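Local coordinates for protein membrane-bound protease PH1510 (Pyrococcus horikoshii OT3, PDB 3WWV) that is a protease that cleaves preferentially near hydrophobic or aromatic residues, degrades the stomatin homolog PH1511 in vitro, and is represented here by its C-terminal OB-fold domain, at residues Ile11-Val17 and Lys46-Val52; Trp34-Lys39 and Asp56-Val62. One frame throughout, in Å; residues are numbered along the deposited sequence.

Both contacts belong to the five-stranded beta barrel of the OB fold that forms this C-terminal domain, with strand order 1-2-3-5-4. Contact 1 joins the first strand, 14-19, to the fourth, 49-56, and so brings the two ends of that order together; contact 2 pairs the third strand, 32-38, with the fifth, 59-64. Their segments alternate along the chain: 11-17, 34-39, 46-52, then 56-62. The centres lie about 11 Å apart, on opposite sides of the chain's centre. Strands 49-56 and 59-64 are neighbours, so the two contacts also touch directly: Val50 packs on Val62, and Val52 on Leu60 and Ile61. Contact 1 thus closes the barrel, and contact 2 supplies its parallel strand pair.

Contact 1 (Ile11-Val17 and Lys46-Val52); sequences IGLIGTV and KGEKVRV
Antiparallel strand pairing joins Ile11-Val17 to Lys46-Val52 where the first and fourth strands of the domain meet. Gly15 and Val50 form the hydrogen-bonded pair, with Gly15 N to Val50 O at 2.9 Å and Val50 N to Gly15 O at 3.0 Å. Bonds from Val52 N to Leu13 O and from Val17 N to Glu48 O continue the pairing on either side, and Gly12 N reaches Val52 O. This is the seam that closes the OB-fold barrel, and its two faces differ. On the inner one, Val17 CG2 meets Val50 CG1 at 4.0 Å, with Ile27 and Ile44 packed on Val50. On the other, Lys49 runs alongside Thr16, and its bend at chi2 (-63°) lets NZ donate a 2.7 Å hydrogen bond to Thr16 OG1. Bends at chi2 and chi3 swing the Arg51 guanidinium back to Gly12 O, which accepts bent hydrogen bonds (about 132°) from NE and NH2, each at 3.0 Å. The oxygen lies at the guanidinium edge, tilted 23° from its plane; NH2 arrives in the carbonyl plane and NE from above it. Ile14 CB lies over one guanidinium face, 3.7 Å from Arg51 NH2, while NH1 makes a salt bridge with Glu65.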
loop_
_atom_site.group_PDB
_atom_site.type_symbol
_atom_site.label_atom_id
_atom_site.label_comp_id
_atom_site.label_asym_id
_atom_site.label_seq_id
_atom_site.Cartn_x
_atom_site.Cartn_y
_atom_site.Cartn_z
ATOM N N ILE A 11 4.862 5.326 2.436
ATOM C CA ILE A 11 3.908 4.486 1.739
ATOM C C ILE A 11 4.617 3.433 0.874
ATOM O O ILE A 11 5.542 3.738 0.118
ATOM C CB ILE A 11 2.865 5.339 0.966
ATOM C CG1 ILE A 11 1.968 6.067 1.972
ATOM C CG2 ILE A 11 2.005 4.468 0.060
ATOM C CD1 ILE A 11 0.988 7.046 1.361
ATOM N N GLY A 12 4.202 2.180 1.026
ATOM C CA GLY A 12 4.819 1.080 0.291
ATOM C C GLY A 12 5.827 0.279 1.087
ATOM O O GLY A 12 6.152 -0.840 0.707
ATOM N N LEU A 13 6.333 0.846 2.182
ATOM C CA LEU A 13 7.320 0.147 3.022
ATOM C C LEU A 13 6.709 -1.022 3.790
ATOM O O LEU A 13 5.501 -1.044 4.056
ATOM C CB LEU A 13 7.989 1.106 4.019
ATOM C CG LEU A 13 8.923 2.186 3.457
ATOM C CD1 LEU A 13 9.455 3.086 4.561
ATOM C CD2 LEU A 13 10.070 1.582 2.654
ATOM N N ILE A 14 7.559 -1.980 4.159
ATOM C CA ILE A 14 7.162 -3.094 5.014
ATOM C C ILE A 14 7.623 -2.811 6.447
ATOM O O ILE A 14 8.664 -2.192 6.664
ATOM C CB ILE A 14 7.689 -4.455 4.476
ATOM C CG1 ILE A 14 6.878 -5.625 5.037
ATOM C CG2 ILE A 14 9.178 -4.628 4.760
ATOM C CD1 ILE A 14 7.177 -6.969 4.387
ATOM N N GLY A 15 6.816 -3.231 7.410
ATOM C CA GLY A 15 7.170 -3.147 8.817
ATOM C C GLY A 15 6.729 -4.381 9.583
ATOM O O GLY A 15 6.170 -5.328 9.013
ATOM N N THR A 16 6.981 -4.378 10.885
ATOM C CA THR A 16 6.628 -5.508 11.721
ATOM C C THR A 16 5.861 -4.957 12.897
ATOM O O THR A 16 6.250 -3.932 13.465
ATOM C CB THR A 16 7.889 -6.238 12.204
ATOM O OG1 THR A 16 8.739 -6.490 11.079
ATOM C CG2 THR A 16 7.545 -7.566 12.869
ATOM N N VAL A 17 4.750 -5.606 13.237
ATOM C CA VAL A 17 3.970 -5.204 14.397
ATOM C C VAL A 17 4.802 -5.476 15.650
ATOM O O VAL A 17 5.300 -6.588 15.836
ATOM C CB VAL A 17 2.622 -5.952 14.489
ATOM C CG1 VAL A 17 1.861 -5.526 15.741
ATOM C CG2 VAL A 17 1.773 -5.733 13.236
ATOM N N LYS A 46 1.199 -9.214 17.005
ATOM C CA LYS A 46 2.610 -8.920 17.221
ATOM C C LYS A 46 3.504 -9.854 16.392
ATOM O O LYS A 46 3.266 -11.064 16.323
ATOM C CB LYS A 46 2.919 -9.034 18.716
ATOM C CG LYS A 46 4.367 -8.813 19.126
ATOM C CD LYS A 46 4.516 -9.056 20.622
ATOM C CE LYS A 46 5.978 -9.168 21.041
ATOM N NZ LYS A 46 6.615 -7.836 21.255
ATOM N N GLY A 47 4.519 -9.285 15.751
ATOM C CA GLY A 47 5.409 -10.060 14.901
ATOM C C GLY A 47 4.974 -10.176 13.449
ATOM O O GLY A 47 5.790 -10.503 12.598
ATOM N N GLU A 48 3.699 -9.919 13.158
ATOM C CA GLU A 48 3.200 -9.968 11.769
ATOM C C GLU A 48 3.836 -8.881 10.896
ATOM O O GLU A 48 4.136 -7.786 11.364
ATOM C CB GLU A 48 1.664 -9.859 11.710
ATOM C CG GLU A 48 0.905 -10.956 12.450
ATOM C CD GLU A 48 0.684 -12.221 11.630
ATOM O OE1 GLU A 48 0.837 -13.339 12.193
ATOM O OE2 GLU A 48 0.336 -12.102 10.427
ATOM N N LYS A 49 4.060 -9.217 9.632
ATOM C CA LYS A 49 4.531 -8.265 8.622
ATOM C C LYS A 49 3.369 -7.465 8.022
ATOM O O LYS A 49 2.343 -8.024 7.649
ATOM C CB LYS A 49 5.285 -9.004 7.510
ATOM C CG LYS A 49 6.483 -9.810 7.986
ATOM C CD LYS A 49 7.552 -8.918 8.604
ATOM C CE LYS A 49 8.609 -9.750 9.327
ATOM N NZ LYS A 49 9.580 -8.908 10.084
ATOM N N VAL A 50 3.538 -6.153 7.930
ATOM C CA VAL A 50 2.511 -5.282 7.358
ATOM C C VAL A 50 3.081 -4.403 6.253
ATOM O O VAL A 50 4.298 -4.152 6.197
ATOM C CB VAL A 50 1.849 -4.366 8.427
ATOM C CG1 VAL A 50 0.968 -5.167 9.376
ATOM C CG2 VAL A 50 2.888 -3.564 9.197
ATOM N N ARG A 51 2.188 -3.913 5.397
ATOM C CA ARG A 51 2.538 -3.016 4.306
ATOM C C ARG A 51 1.941 -1.638 4.589
ATOM O O ARG A 51 0.776 -1.550 4.949
ATOM C CB ARG A 51 1.931 -3.561 3.013
ATOM C CG ARG A 51 2.455 -2.923 1.733
ATOM C CD ARG A 51 3.395 -3.871 1.014
ATOM N NE ARG A 51 4.773 -3.430 1.110
ATOM C CZ ARG A 51 5.828 -4.169 0.783
ATOM N NH1 ARG A 51 5.677 -5.416 0.359
ATOM N NH2 ARG A 51 7.043 -3.660 0.896
ATOM N N VAL A 52 2.715 -0.572 4.409
ATOM C CA VAL A 52 2.201 0.784 4.638
ATOM C C VAL A 52 1.451 1.287 3.394
ATOM O O VAL A 52 2.042 1.379 2.323
ATOM C CB VAL A 52 3.325 1.782 5.035
ATOM C CG1 VAL A 52 2.732 3.118 5.465
ATOM C CG2 VAL A 52 4.207 1.214 6.144
#

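Contact 2 (Trp34-Lys39 and Asp56-Val62); sequences WKARSK and DGLTLIV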
loop_
_atom_site.group_PDB
_atom_site.type_symbol
_atom_site.label_atom_id
_atom_site.label_comp_id
_atom_site.label_asym_id
_atom_site.label_seq_id
_atom_site.Cartn_x
_atom_site.Cartn_y
_atom_site.Cartn_z
ATOM N N TRP A 34 6.623 3.446 15.016
ATOM C CA TRP A 34 5.500 4.263 14.562
ATOM C C TRP A 34 4.160 3.805 15.136
ATOM O O TRP A 34 3.933 2.610 15.332
ATOM C CB TRP A 34 5.400 4.208 13.042
ATOM C CG TRP A 34 6.386 5.036 12.328
ATOM C CD1 TRP A 34 7.671 4.706 12.028
ATOM C CD2 TRP A 34 6.163 6.340 11.777
ATOM N NE1 TRP A 34 8.269 5.727 11.335
ATOM C CE2 TRP A 34 7.366 6.744 11.170
ATOM C CE3 TRP A 34 5.062 7.209 11.749
ATOM C CZ2 TRP A 34 7.505 7.988 10.537
ATOM C CZ3 TRP A 34 5.196 8.438 11.115
ATOM C CH2 TRP A 34 6.407 8.817 10.519
ATOM N N LYS A 35 3.273 4.769 15.386
ATOM C CA LYS A 35 1.873 4.475 15.630
ATOM C C LYS A 35 1.307 3.966 14.315
ATOM O O LYS A 35 1.671 4.462 13.246
ATOM C CB LYS A 35 1.116 5.725 16.062
ATOM C CG LYS A 35 1.360 6.169 17.492
ATOM C CD LYS A 35 0.566 7.431 17.807
ATOM C CE LYS A 35 0.371 7.597 19.309
ATOM N NZ LYS A 35 -0.986 8.126 19.646
ATOM N N ALA A 36 0.430 2.971 14.390
ATOM C CA ALA A 36 -0.143 2.372 13.192
ATOM C C ALA A 36 -1.569 1.904 13.433
ATOM O O ALA A 36 -1.971 1.661 14.577
ATOM C CB ALA A 36 0.725 1.223 12.686
ATOM N N ARG A 37 -2.319 1.788 12.340
ATOM C CA ARG A 37 -3.730 1.414 12.368
ATOM C C ARG A 37 -3.990 0.512 11.162
ATOM O O ARG A 37 -3.626 0.866 10.048
ATOM C CB ARG A 37 -4.588 2.688 12.300
ATOM C CG ARG A 37 -6.086 2.489 12.442
ATOM C CD ARG A 37 -6.811 3.804 12.726
ATOM N NE ARG A 37 -6.985 4.655 11.540
ATOM C CZ ARG A 37 -6.590 5.931 11.434
ATOM N NH1 ARG A 37 -5.980 6.559 12.436
ATOM N NH2 ARG A 37 -6.816 6.592 10.309
ATOM N N SER A 38 -4.585 -0.657 11.372
ATOM C CA SER A 38 -4.905 -1.523 10.243
ATOM C C SER A 38 -6.095 -0.954 9.493
ATOM O O SER A 38 -7.054 -0.499 10.114
ATOM C CB SER A 38 -5.189 -2.950 10.688
ATOM O OG SER A 38 -6.298 -2.988 11.555
ATOM N N LYS A 39 -6.025 -0.969 8.163
ATOM C CA LYS A 39 -7.072 -0.357 7.343
ATOM C C LYS A 39 -8.431 -1.057 7.428
ATOM O O LYS A 39 -9.450 -0.385 7.533
ATOM C CB LYS A 39 -6.648 -0.233 5.886
ATOM C CG LYS A 39 -7.560 0.706 5.103
ATOM C CD LYS A 39 -7.104 0.888 3.674
ATOM C CE LYS A 39 -8.200 1.561 2.872
ATOM N NZ LYS A 39 -8.260 3.026 3.115
ATOM N N ASP A 56 -2.085 8.973 8.218
ATOM C CA ASP A 56 -3.051 9.845 8.863
ATOM C C ASP A 56 -2.308 10.608 9.952
ATOM O O ASP A 56 -2.103 10.089 11.056
ATOM C CB ASP A 56 -4.153 8.992 9.498
ATOM C CG ASP A 56 -5.383 9.798 9.879
ATOM O OD1 ASP A 56 -5.502 10.982 9.479
ATOM O OD2 ASP A 56 -6.249 9.227 10.568
ATOM N N GLY A 57 -1.900 11.836 9.651
ATOM C CA GLY A 57 -1.023 12.571 10.553
ATOM C C GLY A 57 0.264 11.784 10.710
ATOM O O GLY A 57 0.920 11.479 9.724
ATOM N N LEU A 58 0.595 11.426 11.943
ATOM C CA LEU A 58 1.758 10.601 12.240
ATOM C C LEU A 58 1.413 9.115 12.439
ATOM O O LEU A 58 2.255 8.329 12.894
ATOM C CB LEU A 58 2.487 11.150 13.477
ATOM C CG LEU A 58 3.068 12.565 13.383
ATOM C CD1 LEU A 58 3.533 13.038 14.753
ATOM C CD2 LEU A 58 4.201 12.645 12.356
ATOM N N THR A 59 0.184 8.727 12.102
ATOM C CA THR A 59 -0.246 7.334 12.233
ATOM C C THR A 59 -0.191 6.634 10.867
ATOM O O THR A 59 -0.822 7.084 9.908
ATOM C CB THR A 59 -1.672 7.233 12.835
ATOM O OG1 THR A 59 -1.706 7.894 14.106
ATOM C CG2 THR A 59 -2.103 5.780 13.029
ATOM N N LEU A 60 0.567 5.545 10.784
ATOM C CA LEU A 60 0.651 4.752 9.545
ATOM C C LEU A 60 -0.560 3.837 9.389
ATOM O O LEU A 60 -0.967 3.173 10.339
ATOM C CB LEU A 60 1.935 3.919 9.517
ATOM C CG LEU A 60 3.240 4.675 9.707
ATOM C CD1 LEU A 60 4.419 3.715 9.661
ATOM C CD2 LEU A 60 3.392 5.760 8.655
ATOM N N ILE A 61 -1.137 3.818 8.190
ATOM C CA ILE A 61 -2.254 2.923 7.872
ATOM C C ILE A 61 -1.690 1.764 7.082
ATOM O O ILE A 61 -0.949 1.953 6.118
ATOM C CB ILE A 61 -3.383 3.665 7.139
ATOM C CG1 ILE A 61 -3.962 4.729 8.081
ATOM C CG2 ILE A 61 -4.499 2.714 6.698
ATOM C CD1 ILE A 61 -4.514 5.929 7.358
ATOM N N VAL A 62 -2.006 0.554 7.530
ATOM C CA VAL A 62 -1.319 -0.646 7.078
ATOM C C VAL A 62 -2.342 -1.732 6.799
ATOM O O VAL A 62 -3.444 -1.714 7.368
ATOM C CB VAL A 62 -0.303 -1.159 8.131
ATOM C CG1 VAL A 62 0.734 -0.096 8.477
ATOM C CG2 VAL A 62 -0.997 -1.622 9.399
#
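The parallel strand pair of the OB-fold barrel, between its third and fifth strands, brings Trp34-Lys39 alongside Asp56-Val62. Hydrogen bonds alternate in direction along it: Leu60 N to Lys35 O, Arg37 N to Leu60 O (2.8 Å), Val62 N to Arg37 O, and Lys39 N to Val62 O. A type II' turn from Asp56 to Thr59 leads into the fifth strand, with Asp56 and Thr59 bonded to each other through both backbone N-H groups. The side chains of Ala36, Leu60 and Val62 point into the barrel, where Ile27 touches all three. The side chains of Leu60 and Trp34 cross at about a right angle, and both leucine methyls lie over the indole: CD1 toward its rim, 3.6 Å from Trp34 CB and CG, and CD2 over the six-membered ring, 4.2 Å from its centroid, as a CH-pi contact. Leu58 O lies in the ring plane, at its edge, 3.2 Å from Trp34 CE3. Met10 of helix 7-10 also packs against Trp34 and Leu60. The other face carries Arg37, whose chain turns at chi3 (77°); Ile61 CG1 lies over one face of its guanidinium, and Ile61 CD1 is 3.8 Å from Arg37 NH2. The Arg37 guanidinium stands nearly perpendicular to the Asp56 carboxylate, and NH2 makes a salt bridge to the anti side of Asp56 OD2 at 2.7 Å, with a weak second bond from NH1 to the same oxygen.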